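Putative solute-binding component of ABC transporter (Clostridium phytofermentans, PDB 4YS6) probably captures sugars for uptake by an ABC transporter and is seen here with beta-D-glucose bound. Local coordinates at residues Asn87-Gly92 with Lys114-Ser119; Val201-Val206 with Gln222-Ala227; Gly252-Leu257 with Gly263-Val268; Lys320-Gly325 with Ser331-Pro336; Asn343-Leu348 with Tyr354-Leu359. All coordinates share one frame; numbering follows the deposited sequence.

The five contacts follow one another along the chain without interleaving. Contact 1 and the strand of contact 4 (331-339) belong to the lobe built on the mixed sheet; the centres of contacts 1 and 4 are about 25 Å apart. Contacts 2 and 3 lie in the other lobe, around the four-stranded parallel sheet; helices 218-232 and 247-260 touch there, and the centres are only about 12 Å apart. Between contacts 1 and 2 the centres are about 44 Å apart, on opposite sides of the chain's centre. Contact 5 is in the C-terminal tail, on the helix that follows strand 331-339. This two-lobed plan is that of periplasmic sugar-binding proteins, with the ligand in the cleft.

Contact 1: Asn87-Gly92 with Lys114-Ser119; sequences NMISNG and KKKGIS
Ile-89 CG2 is the atom that meets both partners across this contact. It lies 3.5 Å from Lys-116 CE, with Lys-116 CD close behind, and 4.0 Å from Ile-118 CD1. The lysine therefore contributes its aliphatic stem: its chain runs out extended to CE, crosses the isoleucine at a slant, and bends only at the last torsion (chi4 -64°), where the ammonium leaves the contact. In Ile-89 the first torsion of -64° sets CG2 anti to the backbone N, and this branch is the one that reaches the other segment.

One shell out, Ile-89 also packs on Val-109, Gln-112 and Ala-113 of helix 107-115, while Ile-118 touches Ala-113. Both isoleucines rest on Leu-96 of strand 95-98, which lies beneath them. Each helix ends nearby in a Schellman motif with a glycine at positive phi: Gly-92 N bonds back to Ile-89 O at 3.0 Å, and Gly-117 N to Lys-114 O at 3.0 Å. The second turn leads straight to Ile-118 and strand 119-123. Two successive helices packed side by side on the parallel strands they connect are characteristic of a Rossmann-like alpha/beta lobe.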
# COMPACT_ATOMS: atom_id res chain seq x y z
N ASN A 87 -25.51 -1.13 3.18
CA ASN A 87 -26.17 -0.27 4.15
C ASN A 87 -26.01 1.20 3.78
O ASN A 87 -26.93 1.98 3.99
CB ASN A 87 -25.62 -0.49 5.56
CG ASN A 87 -25.99 -1.85 6.13
OD1 ASN A 87 -26.86 -2.55 5.60
ND2 ASN A 87 -25.34 -2.22 7.22
N MSE A 88 -24.85 1.56 3.25
CA MSE A 88 -24.65 2.93 2.78
C MSE A 88 -25.66 3.27 1.69
O MSE A 88 -26.25 4.35 1.69
CB MSE A 88 -23.23 3.14 2.25
CG MSE A 88 -22.21 3.21 3.32
SE MSE A 88 -20.39 3.04 2.59
CE MSE A 88 -19.49 2.83 4.32
N ILE A 89 -25.87 2.34 0.77
CA ILE A 89 -26.79 2.57 -0.32
C ILE A 89 -28.21 2.70 0.24
O ILE A 89 -28.99 3.56 -0.19
CB ILE A 89 -26.72 1.43 -1.35
CG1 ILE A 89 -25.33 1.41 -2.00
CG2 ILE A 89 -27.81 1.60 -2.41
CD1 ILE A 89 -25.09 0.21 -2.91
N SER A 90 -28.53 1.85 1.21
CA SER A 90 -29.86 1.84 1.82
C SER A 90 -30.12 3.13 2.60
O SER A 90 -31.24 3.61 2.67
CB SER A 90 -30.01 0.63 2.75
OG SER A 90 -29.91 -0.58 2.02
N ASN A 91 -29.07 3.68 3.18
CA ASN A 91 -29.16 4.93 3.92
C ASN A 91 -29.19 6.15 3.02
O ASN A 91 -29.28 7.28 3.51
CB ASN A 91 -28.00 5.07 4.90
CG ASN A 91 -28.03 4.03 5.99
OD1 ASN A 91 -29.09 3.49 6.31
ND2 ASN A 91 -26.87 3.75 6.57
N GLY A 92 -29.09 5.93 1.72
CA GLY A 92 -29.23 7.02 0.76
C GLY A 92 -27.93 7.72 0.37
O GLY A 92 -27.96 8.87 -0.08
N LYS A 114 -24.59 1.11 -9.32
CA LYS A 114 -24.67 1.52 -10.71
C LYS A 114 -26.12 1.66 -11.16
O LYS A 114 -26.49 2.64 -11.79
CB LYS A 114 -23.91 0.53 -11.59
CG LYS A 114 -23.81 0.91 -13.04
CD LYS A 114 -23.17 -0.22 -13.83
CE LYS A 114 -23.03 0.11 -15.30
NZ LYS A 114 -21.98 1.14 -15.52
N LYS A 115 -26.95 0.68 -10.81
CA LYS A 115 -28.37 0.72 -11.15
C LYS A 115 -29.05 1.97 -10.60
O LYS A 115 -29.94 2.53 -11.25
CB LYS A 115 -29.07 -0.53 -10.61
CG LYS A 115 -30.58 -0.55 -10.79
CD LYS A 115 -30.98 -0.73 -12.25
CE LYS A 115 -32.44 -1.17 -12.37
NZ LYS A 115 -32.86 -1.22 -13.79
N LYS A 116 -28.62 2.41 -9.42
CA LYS A 116 -29.20 3.57 -8.75
C LYS A 116 -28.56 4.90 -9.16
O LYS A 116 -28.92 5.95 -8.64
CB LYS A 116 -29.10 3.39 -7.24
CG LYS A 116 -29.93 2.24 -6.70
CD LYS A 116 -30.02 2.29 -5.18
CE LYS A 116 -30.47 0.95 -4.60
NZ LYS A 116 -31.85 0.54 -5.00
N GLY A 117 -27.60 4.85 -10.09
CA GLY A 117 -26.89 6.04 -10.53
C GLY A 117 -25.90 6.60 -9.53
O GLY A 117 -25.54 7.77 -9.58
N ILE A 118 -25.45 5.75 -8.62
CA ILE A 118 -24.47 6.14 -7.60
C ILE A 118 -23.06 5.96 -8.14
O ILE A 118 -22.66 4.85 -8.46
CB ILE A 118 -24.65 5.29 -6.33
CG1 ILE A 118 -26.02 5.55 -5.70
CG2 ILE A 118 -23.56 5.61 -5.30
CD1 ILE A 118 -26.38 4.54 -4.66
N SER A 119 -22.31 7.06 -8.25
CA SER A 119 -20.92 6.98 -8.70
C SER A 119 -20.02 6.31 -7.68
O SER A 119 -20.26 6.42 -6.48
CB SER A 119 -20.39 8.37 -9.01
OG SER A 119 -21.11 8.91 -10.10

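Contact 2: Val201-Val206 with Gln222-Ala227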
# COMPACT_ATOMS: atom_id res chain seq x y z
N VAL A 201 18.02 -15.85 -3.99
CA VAL A 201 16.94 -15.93 -3.01
C VAL A 201 17.01 -17.32 -2.42
O VAL A 201 16.58 -18.30 -3.05
CB VAL A 201 15.57 -15.64 -3.66
CG1 VAL A 201 14.46 -15.77 -2.63
CG2 VAL A 201 15.55 -14.23 -4.25
N LYS A 202 17.59 -17.45 -1.22
CA LYS A 202 17.90 -18.78 -0.69
C LYS A 202 16.65 -19.64 -0.47
O LYS A 202 16.69 -20.86 -0.64
CB LYS A 202 18.69 -18.70 0.62
CG LYS A 202 20.11 -18.21 0.48
CD LYS A 202 21.14 -19.21 1.02
CE LYS A 202 20.86 -19.60 2.47
NZ LYS A 202 21.80 -20.61 3.06
N SER A 203 15.54 -19.01 -0.07
CA SER A 203 14.27 -19.72 0.13
C SER A 203 13.66 -20.23 -1.18
O SER A 203 12.75 -21.09 -1.17
CB SER A 203 13.25 -18.81 0.82
OG SER A 203 12.78 -17.82 -0.07
N GLY A 204 14.12 -19.68 -2.30
CA GLY A 204 13.56 -20.00 -3.61
C GLY A 204 12.23 -19.32 -3.93
O GLY A 204 11.69 -19.51 -5.02
N SER A 205 11.70 -18.52 -3.01
CA SER A 205 10.43 -17.84 -3.24
C SER A 205 10.63 -16.50 -3.89
O SER A 205 11.07 -15.54 -3.25
CB SER A 205 9.68 -17.68 -1.92
OG SER A 205 9.42 -18.96 -1.40
N VAL A 206 10.32 -16.45 -5.18
CA VAL A 206 10.48 -15.23 -5.97
C VAL A 206 9.17 -14.81 -6.61
O VAL A 206 8.84 -13.62 -6.66
CB VAL A 206 11.52 -15.43 -7.05
CG1 VAL A 206 11.66 -14.18 -7.92
CG2 VAL A 206 12.88 -15.79 -6.44
N GLN A 222 6.00 -11.98 9.92
CA GLN A 222 6.94 -12.37 10.97
C GLN A 222 7.13 -13.89 11.02
O GLN A 222 8.25 -14.38 11.13
CB GLN A 222 6.45 -11.83 12.31
CG GLN A 222 7.40 -12.08 13.43
CD GLN A 222 6.99 -11.37 14.69
OE1 GLN A 222 6.13 -10.49 14.66
NE2 GLN A 222 7.60 -11.74 15.80
N ASN A 223 6.03 -14.64 10.94
CA ASN A 223 6.08 -16.09 11.01
C ASN A 223 6.86 -16.67 9.82
O ASN A 223 7.66 -17.60 9.97
CB ASN A 223 4.67 -16.66 11.09
CG ASN A 223 4.04 -16.49 12.46
OD1 ASN A 223 4.75 -16.33 13.46
ND2 ASN A 223 2.72 -16.53 12.52
N ARG A 224 6.63 -16.12 8.63
CA ARG A 224 7.35 -16.59 7.45
C ARG A 224 8.84 -16.22 7.55
O ARG A 224 9.69 -17.07 7.27
CB ARG A 224 6.72 -16.02 6.18
CG ARG A 224 7.50 -16.33 4.91
CD ARG A 224 6.77 -15.96 3.60
NE ARG A 224 7.72 -16.14 2.52
CZ ARG A 224 8.21 -15.17 1.76
NH1 ARG A 224 7.72 -13.94 1.81
NH2 ARG A 224 9.14 -15.46 0.88
N MSE A 225 9.17 -15.01 7.98
CA MSE A 225 10.58 -14.62 8.11
C MSE A 225 11.26 -15.48 9.17
O MSE A 225 12.42 -15.89 8.98
CB MSE A 225 10.71 -13.13 8.43
CG MSE A 225 12.14 -12.62 8.52
SE MSE A 225 12.97 -12.49 6.70
CE MSE A 225 14.25 -13.87 6.79
N ASP A 226 10.56 -15.80 10.27
CA ASP A 226 11.18 -16.66 11.28
C ASP A 226 11.55 -18.03 10.72
O ASP A 226 12.63 -18.59 11.03
CB ASP A 226 10.25 -16.85 12.48
CG ASP A 226 11.02 -16.86 13.79
OD1 ASP A 226 11.57 -15.80 14.16
OD2 ASP A 226 11.08 -17.93 14.43
N ALA A 227 10.69 -18.57 9.87
CA ALA A 227 10.91 -19.87 9.27
C ALA A 227 12.05 -19.80 8.25
O ALA A 227 12.85 -20.72 8.12
CB ALA A 227 9.62 -20.38 8.63
O HOH W 1 11.55 -14.53 -0.66
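A tight turn at the edge of the four-stranded parallel sheet, just after strand 199-200, receives the end of Arg-224 from helix 218-232. Arg-224 NH2 comes 3.6 Å from Ser-205 CB, an approach oblique to the guanidinium plane. Ser-203 OG is farther off, at the edge of the guanidinium and near its plane, too distant from NH2 for a direct bond. The arginine spans the gap because its chain is extended from CG to NE, with CG anti to the backbone N (chi1 173°).

What joins the two sides by polar means is a water. It stands 2.8 Å from Ser-205 O and takes a weak hydrogen bond from Arg-224 NH2 at 3.0 Å. The guanidinium has firmer attachments to the sheet: NH1 bonds to Ile-169 O, and Phe-170 makes a cation-pi contact with it, so strand 165-170 probably does most to position the group.

The loop has its own internal order. Val-201 to Gly-204 form a type I beta turn, closed by Gly-204 N to Val-201 O at 2.9 Å. Overlapping it, Ser-203 OG accepts from Ser-205 N at 3.2 Å with an angle of 165°, an ST turn, and the same hydroxyl is hydrogen-bonded to Glu-168 OE1. The Ser-203 hydroxyl and the backbone of Ser-205 are thus tied together within the loop, and the arginine lies against this ordered turn. A helix reaching across to the loop that follows an edge strand fits the layered alpha/beta lobe of a periplasmic binding protein.

Contact 3: Gly252-Leu257 with Gly263-Val268; sequences GVTNAL and GEWPIV
Leu-257 packs over one face of the Trp-265 indole, beside Pro-266, and its side chain can be followed outward from the helix. CB touches the far end of the Trp-265 benzo ring, 3.5 Å from CH2, with CZ3 next nearest. The first torsion (chi1 -67°) turns CG away from the carbonyl carbon and carries the branch over the ring. CD1 then sits above the six-membered ring, 4.3 Å from its centroid and 20° off the normal, a CH-pi contact. The same methyl, Leu-257 CD1, also abuts Pro-266 CG at 3.7 Å, and Val-268 CG2 is a looser neighbour at 4.3 Å. Pro-266 CD lies over the same face of the indole as the leucine methyl.

One turn earlier, Thr-254 crosses the indole at about a right angle. Its CG2 is 4.1 Å from Trp-265 CZ2 and also meets Val-268 CG1, while Thr-254 O lies near the ring plane at the edge. The threonine hydroxyl is turned to its own helix, bonded chiefly to Leu-251 O and also to Ala-250 O. Trp-265 NE1 bonds to Lys-285 O, which fixes the polar edge of the indole.

The segments are the helix and closing strand of the beta-alpha-beta unit 241-244, 247-260, 267-268. Behind the leucine, Ile-229 of helix 218-232 and Leu-239 continue the core, and Pro-266 packs on Val-242 of the adjoining strand.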
# COMPACT_ATOMS: atom_id res chain seq x y z
N GLY A 252 6.96 -6.99 10.48
CA GLY A 252 7.00 -8.41 10.79
C GLY A 252 8.38 -8.97 10.53
O GLY A 252 8.93 -9.72 11.33
N VAL A 253 8.95 -8.58 9.40
CA VAL A 253 10.31 -9.00 9.06
C VAL A 253 11.31 -8.52 10.12
O VAL A 253 12.11 -9.31 10.63
CB VAL A 253 10.68 -8.48 7.67
CG1 VAL A 253 12.18 -8.50 7.41
CG2 VAL A 253 9.94 -9.33 6.62
N THR A 254 11.28 -7.24 10.47
CA THR A 254 12.24 -6.76 11.46
C THR A 254 11.99 -7.35 12.85
O THR A 254 12.95 -7.63 13.58
CB THR A 254 12.26 -5.21 11.54
OG1 THR A 254 10.99 -4.70 11.91
CG2 THR A 254 12.62 -4.63 10.22
N ASN A 255 10.73 -7.63 13.22
CA ASN A 255 10.46 -8.36 14.46
C ASN A 255 11.16 -9.72 14.47
O ASN A 255 11.76 -10.10 15.47
CB ASN A 255 8.97 -8.58 14.68
CG ASN A 255 8.22 -7.31 15.08
OD1 ASN A 255 8.80 -6.30 15.47
ND2 ASN A 255 6.90 -7.39 15.01
N ALA A 256 11.08 -10.45 13.36
CA ALA A 256 11.71 -11.76 13.28
C ALA A 256 13.22 -11.66 13.29
O ALA A 256 13.87 -12.47 13.93
CB ALA A 256 11.26 -12.49 12.03
N LEU A 257 13.76 -10.69 12.56
CA LEU A 257 15.21 -10.55 12.50
C LEU A 257 15.73 -10.21 13.89
O LEU A 257 16.75 -10.75 14.31
CB LEU A 257 15.62 -9.47 11.49
CG LEU A 257 15.36 -9.75 10.02
CD1 LEU A 257 15.60 -8.43 9.24
CD2 LEU A 257 16.25 -10.84 9.51
N GLY A 263 23.13 -12.39 12.11
CA GLY A 263 24.09 -11.82 11.18
C GLY A 263 24.05 -10.30 11.10
O GLY A 263 23.34 -9.63 11.87
N GLU A 264 24.82 -9.74 10.17
CA GLU A 264 24.78 -8.30 9.91
C GLU A 264 23.43 -7.93 9.34
O GLU A 264 22.91 -8.64 8.48
CB GLU A 264 25.89 -7.87 8.96
CG GLU A 264 27.28 -7.88 9.58
CD GLU A 264 27.37 -7.03 10.85
OE1 GLU A 264 26.73 -5.95 10.92
OE2 GLU A 264 28.08 -7.45 11.79
N TRP A 265 22.87 -6.83 9.84
CA TRP A 265 21.52 -6.38 9.48
C TRP A 265 21.36 -6.12 7.98
O TRP A 265 22.20 -5.43 7.37
CB TRP A 265 21.19 -5.10 10.27
CG TRP A 265 19.74 -4.84 10.36
CD1 TRP A 265 19.02 -3.98 9.60
CD2 TRP A 265 18.81 -5.46 11.25
NE1 TRP A 265 17.69 -4.03 9.95
CE2 TRP A 265 17.55 -4.92 10.98
CE3 TRP A 265 18.93 -6.43 12.25
CZ2 TRP A 265 16.41 -5.31 11.67
CZ3 TRP A 265 17.80 -6.80 12.94
CH2 TRP A 265 16.56 -6.25 12.65
N PRO A 266 20.28 -6.66 7.37
CA PRO A 266 20.02 -6.44 5.95
C PRO A 266 19.42 -5.07 5.64
O PRO A 266 18.88 -4.40 6.52
CB PRO A 266 19.01 -7.54 5.59
CG PRO A 266 18.29 -7.76 6.84
CD PRO A 266 19.27 -7.55 7.96
N ILE A 267 19.50 -4.69 4.37
CA ILE A 267 18.63 -3.67 3.82
C ILE A 267 17.19 -4.11 4.02
O ILE A 267 16.85 -5.27 3.73
CB ILE A 267 18.87 -3.43 2.32
CG1 ILE A 267 20.30 -3.02 2.05
CG2 ILE A 267 17.88 -2.39 1.80
CD1 ILE A 267 20.69 -3.13 0.58
N VAL A 268 16.36 -3.22 4.57
CA VAL A 268 14.91 -3.49 4.68
C VAL A 268 14.15 -2.29 4.15
O VAL A 268 14.34 -1.17 4.64
CB VAL A 268 14.47 -3.76 6.13
CG1 VAL A 268 12.97 -4.03 6.19
CG2 VAL A 268 15.27 -4.95 6.74

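Contact 4: Lys320-Gly325 with Ser331-Pro336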
# COMPACT_ATOMS: atom_id res chain seq x y z
N LYS A 320 -4.28 5.48 -18.71
CA LYS A 320 -3.50 4.53 -19.49
C LYS A 320 -2.87 3.42 -18.65
O LYS A 320 -2.55 2.34 -19.17
CB LYS A 320 -2.40 5.28 -20.26
CG LYS A 320 -1.49 6.12 -19.38
CD LYS A 320 -0.55 7.00 -20.20
CE LYS A 320 0.16 8.03 -19.31
NZ LYS A 320 1.09 8.89 -20.09
N SER A 321 -2.71 3.65 -17.34
CA SER A 321 -1.96 2.71 -16.51
C SER A 321 -2.81 1.63 -15.85
O SER A 321 -2.32 0.53 -15.59
CB SER A 321 -1.20 3.44 -15.40
OG SER A 321 -0.18 4.26 -15.94
N TYR A 322 -4.06 1.96 -15.56
CA TYR A 322 -4.88 1.08 -14.72
C TYR A 322 -6.11 0.57 -15.47
O TYR A 322 -7.09 1.28 -15.66
CB TYR A 322 -5.28 1.82 -13.45
CG TYR A 322 -4.11 1.95 -12.50
CD1 TYR A 322 -3.68 0.86 -11.74
CD2 TYR A 322 -3.40 3.13 -12.40
CE1 TYR A 322 -2.60 0.98 -10.88
CE2 TYR A 322 -2.32 3.24 -11.54
CZ TYR A 322 -1.92 2.17 -10.80
OH TYR A 322 -0.84 2.30 -9.95
N ASP A 323 -6.00 -0.67 -15.90
CA ASP A 323 -7.10 -1.41 -16.51
C ASP A 323 -7.67 -2.31 -15.43
O ASP A 323 -6.93 -3.11 -14.84
CB ASP A 323 -6.60 -2.22 -17.70
CG ASP A 323 -7.71 -2.92 -18.47
OD1 ASP A 323 -8.67 -3.43 -17.86
OD2 ASP A 323 -7.60 -2.97 -19.71
N ASN A 324 -8.94 -2.17 -15.10
CA ASN A 324 -9.47 -2.95 -13.99
C ASN A 324 -10.05 -4.29 -14.42
O ASN A 324 -10.68 -4.99 -13.62
CB ASN A 324 -10.51 -2.14 -13.21
CG ASN A 324 -11.90 -2.20 -13.82
OD1 ASN A 324 -12.08 -2.32 -15.05
ND2 ASN A 324 -12.91 -2.08 -12.96
N GLY A 325 -9.84 -4.67 -15.66
CA GLY A 325 -10.40 -5.91 -16.18
C GLY A 325 -11.60 -5.67 -17.07
O GLY A 325 -11.84 -6.41 -18.02
N SER A 331 -7.82 7.86 -13.84
CA SER A 331 -7.14 7.89 -12.54
C SER A 331 -6.40 9.16 -12.24
O SER A 331 -5.96 9.87 -13.14
CB SER A 331 -6.15 6.73 -12.43
OG SER A 331 -6.76 5.48 -12.73
N TYR A 332 -6.26 9.44 -10.95
CA TYR A 332 -5.34 10.47 -10.50
C TYR A 332 -4.29 9.80 -9.65
O TYR A 332 -4.63 9.16 -8.65
CB TYR A 332 -6.02 11.58 -9.71
CG TYR A 332 -5.10 12.75 -9.53
CD1 TYR A 332 -4.13 12.75 -8.54
CD2 TYR A 332 -5.15 13.82 -10.40
CE1 TYR A 332 -3.25 13.82 -8.40
CE2 TYR A 332 -4.27 14.89 -10.27
CZ TYR A 332 -3.33 14.87 -9.27
OH TYR A 332 -2.47 15.93 -9.14
N LEU A 333 -3.04 9.93 -10.08
CA LEU A 333 -1.89 9.35 -9.38
C LEU A 333 -1.11 10.44 -8.66
O LEU A 333 -0.54 11.33 -9.32
CB LEU A 333 -0.98 8.63 -10.36
CG LEU A 333 -1.31 7.20 -10.79
CD1 LEU A 333 -2.76 7.00 -11.14
CD2 LEU A 333 -0.41 6.77 -11.96
N CYS A 334 -1.11 10.40 -7.34
CA CYS A 334 -0.29 11.30 -6.53
C CYS A 334 1.15 10.77 -6.45
O CYS A 334 1.42 9.58 -6.61
CB CYS A 334 -0.86 11.46 -5.13
SG CYS A 334 -2.61 12.01 -4.99
N GLU A 335 2.08 11.67 -6.13
CA GLU A 335 3.50 11.31 -6.11
C GLU A 335 3.97 10.79 -4.74
O GLU A 335 3.75 11.43 -3.71
CB GLU A 335 4.34 12.54 -6.49
CG GLU A 335 5.79 12.20 -6.80
CD GLU A 335 6.59 13.40 -7.27
OE1 GLU A 335 6.60 14.42 -6.55
OE2 GLU A 335 7.20 13.33 -8.35
N PRO A 336 4.56 9.58 -4.72
CA PRO A 336 5.12 9.05 -3.47
C PRO A 336 6.51 9.62 -3.27
O PRO A 336 7.16 9.99 -4.26
CB PRO A 336 5.13 7.54 -3.72
CG PRO A 336 5.36 7.42 -5.19
CD PRO A 336 4.70 8.62 -5.82
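Ser-331 OG, hydrogen-bonded to Val-329 O, lies against Tyr-322, 4.0 Å from its CB and 4.1 Å from ring atom CD2. With the hydroxyl engaged by that carbonyl, its meeting with the tyrosine is one of van der Waals contact. In Tyr-322, CG anti to the carbonyl carbon (chi1 -73°) directs the ring past Ser-331 toward Leu-333. The leucine brings both methyls to one ring atom: CD1 is 3.8 Å and CD2 4.0 Å from Tyr-322 CE2. It runs askew to the tyrosine side chain and approaches the ring obliquely. Serine and leucine, two positions apart on strand 331-339, thus support successive parts of one side chain.

Other partners hold the rest of Tyr-322. Its OH bonds to Asn-141 ND2, Phe-181 of helix 177-195 stacks on the ring, and Tyr-136 meets it edge-to-face. Just beyond it the loop tightens into an Asx turn, in which Asp-323 OD1 accepts from Gly-325 N at 2.8 Å.

Phe-181 neighbours Phe-182 of the sugar pocket, and the Tyr-322 side chain is about 9 Å from the bound glucose. An aromatic cluster linking the mixed-sheet lobe to helix 177-195 is consistent with the closed inter-lobe cleft of a ligand-loaded periplasmic binding protein.

Contact 5: Asn343-Leu348 with Tyr354-Leu359; sequences NYKELL and YTEDQL
Leu-348 and Tyr-354 are joined first through their backbones: Tyr-354 N donates to Leu-348 O at 2.9 Å, nearly straight at 173°, with the donor tilted 25° from the carbonyl plane. This brings the chain back to the end of the short helix 344-349.

Apolar contacts follow. The two side chains run side by side in the same direction, Leu-348 CB 4.0 Å from Tyr-354 CD2. A second pair, Tyr-344 and Leu-359, slide past each other in opposite senses, and Leu-359 CD1 meets the tyrosine ring at its edge, 3.7 Å from CE1. In Tyr-344 CG stands between the backbone N and the carbonyl carbon (chi1 88°), which turns the ring toward Leu-359. Lys-345 CB lies over the centre of one face of that ring.

As for charges, Lys-345 NZ and Glu-356 OE2 are 5.4 Å apart, and the lysine forms its salt bridge with Asp-350.

The tail has its own polar bond, Thr-355 N to Gln-358 OE1 at 2.7 Å, on an amide lone pair. Tyr-354 OH bonds to Cys-273 O and Gln-49 NE2. One nearly straight backbone bond and apolar packing thus probably hold the C-terminal tail against helix 344-349, the exposed charges adding only weak attraction.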
# COMPACT_ATOMS: atom_id res chain seq x y z
N ASN A 343 15.54 12.48 6.38
CA ASN A 343 14.56 13.49 5.97
C ASN A 343 13.18 13.30 6.60
O ASN A 343 12.27 14.05 6.30
CB ASN A 343 14.43 13.55 4.44
CG ASN A 343 13.79 12.32 3.84
OD1 ASN A 343 13.43 11.38 4.54
ND2 ASN A 343 13.62 12.33 2.52
N TYR A 344 13.02 12.32 7.50
CA TYR A 344 11.71 12.06 8.06
C TYR A 344 11.16 13.26 8.83
O TYR A 344 9.94 13.46 8.82
CB TYR A 344 11.75 10.84 8.98
CG TYR A 344 12.12 11.19 10.39
CD1 TYR A 344 11.15 11.52 11.32
CD2 TYR A 344 13.44 11.22 10.78
CE1 TYR A 344 11.49 11.87 12.61
CE2 TYR A 344 13.80 11.55 12.06
CZ TYR A 344 12.82 11.88 12.97
OH TYR A 344 13.16 12.22 14.26
N LYS A 345 12.00 14.07 9.47
CA LYS A 345 11.43 15.15 10.29
C LYS A 345 10.81 16.19 9.37
O LYS A 345 9.69 16.66 9.61
CB LYS A 345 12.44 15.82 11.22
CG LYS A 345 11.78 16.94 12.06
CD LYS A 345 12.75 17.80 12.83
CE LYS A 345 11.99 18.89 13.61
NZ LYS A 345 11.66 20.11 12.79
N GLU A 346 11.54 16.56 8.32
CA GLU A 346 10.98 17.49 7.34
C GLU A 346 9.72 16.95 6.66
O GLU A 346 8.77 17.71 6.46
CB GLU A 346 12.01 17.85 6.27
CG GLU A 346 11.40 18.63 5.10
CD GLU A 346 12.44 19.26 4.20
OE1 GLU A 346 13.64 19.25 4.57
OE2 GLU A 346 12.06 19.75 3.12
N LEU A 347 9.71 15.67 6.31
CA LEU A 347 8.59 15.10 5.61
C LEU A 347 7.38 14.89 6.46
O LEU A 347 6.26 15.07 5.96
CB LEU A 347 8.96 13.77 4.98
CG LEU A 347 9.86 13.81 3.75
CD1 LEU A 347 10.06 12.37 3.31
CD2 LEU A 347 9.27 14.65 2.62
N LEU A 348 7.59 14.46 7.71
CA LEU A 348 6.49 13.97 8.55
C LEU A 348 6.08 14.92 9.67
O LEU A 348 4.92 14.98 10.01
CB LEU A 348 6.84 12.63 9.16
CG LEU A 348 7.24 11.53 8.19
CD1 LEU A 348 7.61 10.29 8.97
CD2 LEU A 348 6.10 11.22 7.24
N TYR A 354 2.55 14.06 11.37
CA TYR A 354 2.63 13.53 12.72
C TYR A 354 3.02 14.65 13.68
O TYR A 354 3.56 15.66 13.26
CB TYR A 354 3.67 12.42 12.81
CG TYR A 354 3.33 11.14 12.09
CD1 TYR A 354 2.06 10.58 12.17
CD2 TYR A 354 4.29 10.46 11.35
CE1 TYR A 354 1.76 9.38 11.54
CE2 TYR A 354 4.01 9.24 10.71
CZ TYR A 354 2.73 8.71 10.81
OH TYR A 354 2.42 7.53 10.18
N THR A 355 2.75 14.46 14.97
CA THR A 355 3.26 15.35 16.00
C THR A 355 4.55 14.75 16.51
O THR A 355 4.76 13.54 16.39
CB THR A 355 2.28 15.51 17.15
OG1 THR A 355 2.22 14.29 17.89
CG2 THR A 355 0.90 15.85 16.62
N GLU A 356 5.41 15.57 17.10
CA GLU A 356 6.71 15.10 17.55
C GLU A 356 6.53 14.04 18.65
O GLU A 356 7.35 13.14 18.79
CB GLU A 356 7.58 16.27 18.07
CG GLU A 356 9.06 16.16 17.68
CD GLU A 356 9.93 17.22 18.35
OE1 GLU A 356 10.05 17.20 19.59
OE2 GLU A 356 10.50 18.08 17.62
N ASP A 357 5.44 14.14 19.42
CA ASP A 357 5.20 13.20 20.51
C ASP A 357 4.94 11.81 19.94
O ASP A 357 5.32 10.81 20.56
CB ASP A 357 4.02 13.64 21.38
N GLN A 358 4.31 11.74 18.77
CA GLN A 358 4.00 10.46 18.15
C GLN A 358 5.24 9.63 17.84
O GLN A 358 5.18 8.40 17.82
CB GLN A 358 3.19 10.66 16.86
CG GLN A 358 1.75 11.04 17.12
CD GLN A 358 0.97 11.27 15.86
OE1 GLN A 358 1.20 12.23 15.14
NE2 GLN A 358 0.03 10.38 15.59
N LEU A 359 6.36 10.31 17.59
CA LEU A 359 7.56 9.62 17.14
C LEU A 359 8.53 9.43 18.29
O LEU A 359 9.73 9.24 18.08
CB LEU A 359 8.21 10.38 15.97
CG LEU A 359 7.28 10.54 14.75
CD1 LEU A 359 7.93 11.26 13.59
CD2 LEU A 359 6.80 9.18 14.26